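2-methyl-aconitate isomerase (Shewanella oneidensis, PDB 5K87) isomerises 2-methyl-trans-aconitate to the cis form by base-catalysed proton abstraction and bond rotation, in the 2-methylcitrate route of propionate breakdown. Local coordinates at residues 23-28 with 71-76. The protein carries 1 engineered substitution. Numbering follows the deposited sequence. Where two conformers were deposited one is given.
Sequences TSKGVF and SSTSET. Engineered in segment 71-76: E75 (natural residue Lys).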
ATOM      1  N   THR A  23      -7.853  -0.423  11.881  1.00 11.18           N
ATOM      2  CA  THR A  23      -7.856  -0.202  10.439  1.00 12.36           C
ATOM      3  C   THR A  23      -6.528   0.349   9.913  1.00 11.80           C
ATOM      4  O   THR A  23      -6.511   1.031   8.889  1.00 11.87           O
ATOM      5  CB  THR A  23      -8.997   0.751  10.045  1.00 12.37           C
ATOM      6  OG1 THR A  23      -8.935   1.944  10.840  1.00 11.98           O
ATOM      7  CG2 THR A  23     -10.336   0.095  10.301  1.00 13.92           C
ATOM      8  N   SER A  24      -5.425   0.027  10.591  1.00 11.69           N
ATOM      9  CA  SER A  24      -4.093   0.498  10.196  1.00 11.60           C
ATOM     10  C   SER A  24      -3.068  -0.623  10.194  1.00 10.70           C
ATOM     11  O   SER A  24      -3.265  -1.653  10.837  1.00 10.75           O
ATOM     12  CB  SER A  24      -3.623   1.584  11.151  1.00 11.80           C
ATOM     13  OG  SER A  24      -4.595   2.619  11.218  1.00 15.27           O
ATOM     14  N   LYS A  25      -1.955  -0.402   9.496  1.00 10.78           N
ATOM     15  CA  LYS A  25      -0.822  -1.326   9.513  1.00 10.48           C
ATOM     16  C   LYS A  25       0.425  -0.559   9.896  1.00 11.84           C
ATOM     17  O   LYS A  25       0.636   0.562   9.425  1.00 12.02           O
ATOM     18  CB  LYS A  25      -0.588  -1.970   8.138  1.00 12.59           C
ATOM     19  CG  LYS A  25      -1.728  -2.849   7.660  1.00 12.50           C
ATOM     20  CD  LYS A  25      -1.333  -3.684   6.443  1.00 13.72           C
ATOM     21  CE  LYS A  25      -1.235  -2.873   5.159  1.00 12.09           C
ATOM     22  NZ  LYS A  25      -0.963  -3.789   4.012  1.00 12.33           N
ATOM     23  N   GLY A  26       1.269  -1.173  10.715  1.00 10.33           N
ATOM     24  CA  GLY A  26       2.508  -0.538  11.102  1.00 12.09           C
ATOM     25  C   GLY A  26       3.616  -1.533  11.358  1.00 10.10           C
ATOM     26  O   GLY A  26       3.379  -2.734  11.523  1.00 10.56           O
ATOM     27  N   VAL A  27       4.839  -1.019  11.384  1.00 10.39           N
ATOM     28  CA  VAL A  27       6.017  -1.805  11.709  1.00  9.89           C
ATOM     29  C   VAL A  27       6.389  -1.531  13.161  1.00 10.86           C
ATOM     30  O   VAL A  27       6.586  -0.371  13.562  1.00 11.58           O
ATOM     31  CB  VAL A  27       7.205  -1.473  10.779  1.00 10.41           C
ATOM     32  CG1 VAL A  27       8.371  -2.389  11.098  1.00 12.49           C
ATOM     33  CG2 VAL A  27       6.803  -1.590   9.313  1.00 14.40           C
ATOM     34  N   PHE A  28       6.470  -2.608  13.941  1.00 10.08           N
ATOM     35  CA  PHE A  28       6.684  -2.567  15.386  1.00 10.16           C
ATOM     36  C   PHE A  28       8.074  -3.052  15.753  1.00 10.31           C
ATOM     37  O   PHE A  28       8.537  -4.078  15.234  1.00 11.29           O
ATOM     38  CB  PHE A  28       5.684  -3.498  16.074  1.00 10.75           C
ATOM     39  CG  PHE A  28       4.278  -2.975  16.086  1.00  9.75           C
ATOM     40  CD1 PHE A  28       3.562  -2.863  14.910  1.00 11.23           C
ATOM     41  CD2 PHE A  28       3.668  -2.600  17.274  1.00 11.71           C
ATOM     42  CE1 PHE A  28       2.268  -2.363  14.910  1.00 11.66           C
ATOM     43  CE2 PHE A  28       2.360  -2.110  17.285  1.00 12.63           C
ATOM     44  CZ  PHE A  28       1.674  -1.988  16.102  1.00 11.84           C
ATOM     45  N   SER A  71      -1.525   7.376   4.903  1.00 11.40           N
ATOM     46  CA  SER A  71      -1.187   7.719   6.276  1.00 13.35           C
ATOM     47  C   SER A  71      -1.418   6.529   7.215  1.00 12.53           C
ATOM     48  O   SER A  71      -0.661   6.335   8.176  1.00 15.16           O
ATOM     49  CB  SER A  71      -1.963   8.957   6.744  1.00 15.52           C
ATOM     50  OG  SER A  71      -3.343   8.694   6.872  1.00 17.45           O
ATOM     51  N   SER A  72      -2.437   5.723   6.925  1.00 12.03           N
ATOM     52  CA  SER A  72      -2.756   4.613   7.816  0.56 12.99           C
ATOM     53  C   SER A  72      -1.871   3.391   7.581  1.00 12.75           C
ATOM     54  O   SER A  72      -1.997   2.392   8.291  1.00 13.60           O
ATOM     55  CB  SER A  72      -4.237   4.245   7.719  0.56 17.05           C
ATOM     56  OG  SER A  72      -4.616   4.032   6.376  0.56 15.91           O
ATOM     57  N   THR A  73      -0.962   3.480   6.612  1.00 11.11           N
ATOM     58  CA  THR A  73       0.006   2.417   6.346  1.00 11.02           C
ATOM     59  C   THR A  73       1.430   2.952   6.249  1.00 12.10           C
ATOM     60  O   THR A  73       2.284   2.306   5.638  1.00 15.47           O
ATOM     61  CB  THR A  73      -0.310   1.642   5.047  1.00 12.30           C
ATOM     62  OG1 THR A  73      -0.252   2.531   3.925  1.00 13.66           O
ATOM     63  CG2 THR A  73      -1.681   0.997   5.108  1.00 13.61           C
ATOM     64  N   SER A  74       1.702   4.112   6.843  1.00 10.94           N
ATOM     65  CA  SER A  74       3.054   4.667   6.865  1.00 11.03           C
ATOM     66  C   SER A  74       3.365   4.992   8.321  1.00 10.67           C
ATOM     67  O   SER A  74       3.471   6.151   8.722  1.00 12.12           O
ATOM     68  CB  SER A  74       3.141   5.900   5.958  1.00 11.28           C
ATOM     69  OG  SER A  74       4.489   6.328   5.764  1.00 11.56           O
ATOM     70  N   GLU A  75       3.474   3.922   9.110  1.00 11.14           N
ATOM     71  CA  GLU A  75       3.377   3.976  10.566  1.00 11.42           C
ATOM     72  C   GLU A  75       4.426   3.091  11.208  1.00 11.35           C
ATOM     73  O   GLU A  75       4.647   1.951  10.770  1.00 11.10           O
ATOM     74  CB  GLU A  75       1.979   3.536  11.036  1.00 11.88           C
ATOM     75  CG  GLU A  75       0.871   4.468  10.565  1.00 13.34           C
ATOM     76  CD  GLU A  75      -0.456   4.282  11.273  1.00 14.10           C
ATOM     77  OE1 GLU A  75      -0.655   3.297  12.000  1.00 16.71           O
ATOM     78  OE2 GLU A  75      -1.327   5.157  11.104  1.00 16.69           O
ATOM     79  N   THR A  76       5.047   3.612  12.264  1.00 10.46           N
ATOM     80  CA  THR A  76       6.026   2.866  13.034  1.00 10.90           C
ATOM     81  C   THR A  76       5.752   2.989  14.521  1.00 10.20           C
ATOM     82  O   THR A  76       5.182   3.986  14.986  1.00 11.46           O
ATOM     83  CB  THR A  76       7.456   3.346  12.738  1.00 11.69           C
ATOM     84  OG1 THR A  76       7.584   4.736  13.083  1.00 13.42           O
ATOM     85  CG2 THR A  76       7.792   3.136  11.256  1.00 13.65           C
TER
HETATM   86  O   HOH W   1       3.102   1.136   8.114  1.00 18.72           O
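V27 and T76 form a parallel beta bridge, their CA atoms 4.9 Å apart, where strand 24-30 meets strand 75-81. V27 N donates to E75 O at 3.0 Å, and the CA-H of T76 approaches V27 O in return. Towards S24, segment 71-76 turns away from the strand pairing through T73 and S74. A water bridges the two backbones, donating to K25 O (2.9 Å) and accepting from E75 N (3.0 Å). Direct pairing resumes at the 3-10 turn, where K25 N donates to S72 O at 3.0 Å.

The residues leading into strand 75-81, facing the start of strand 24-30 in a fold of the DAP epimerase clan, form part of the substrate site: S24 OG bonds one malonate ion and S71 OG a second, both probably from the crystallisation liquor. The CB of S24 lies 3.4 Å from S72 O and 3.5 Å from E75 OE1. E75 is engineered, replacing lysine; its CG stands beside the backbone N (chi1 -64°), and the extended chain runs past K25 O towards S24, with the side chain close to C109, the inferred proton donor/acceptor. Its OE1 is buried without a polar partner. On the K25 and T73 side, these two side chains run alongside one another, CE to CG2 3.9 Å. The lysine NZ bonds G65 O and Q62 O of the second subunit, while T73 OG1 bonds T70.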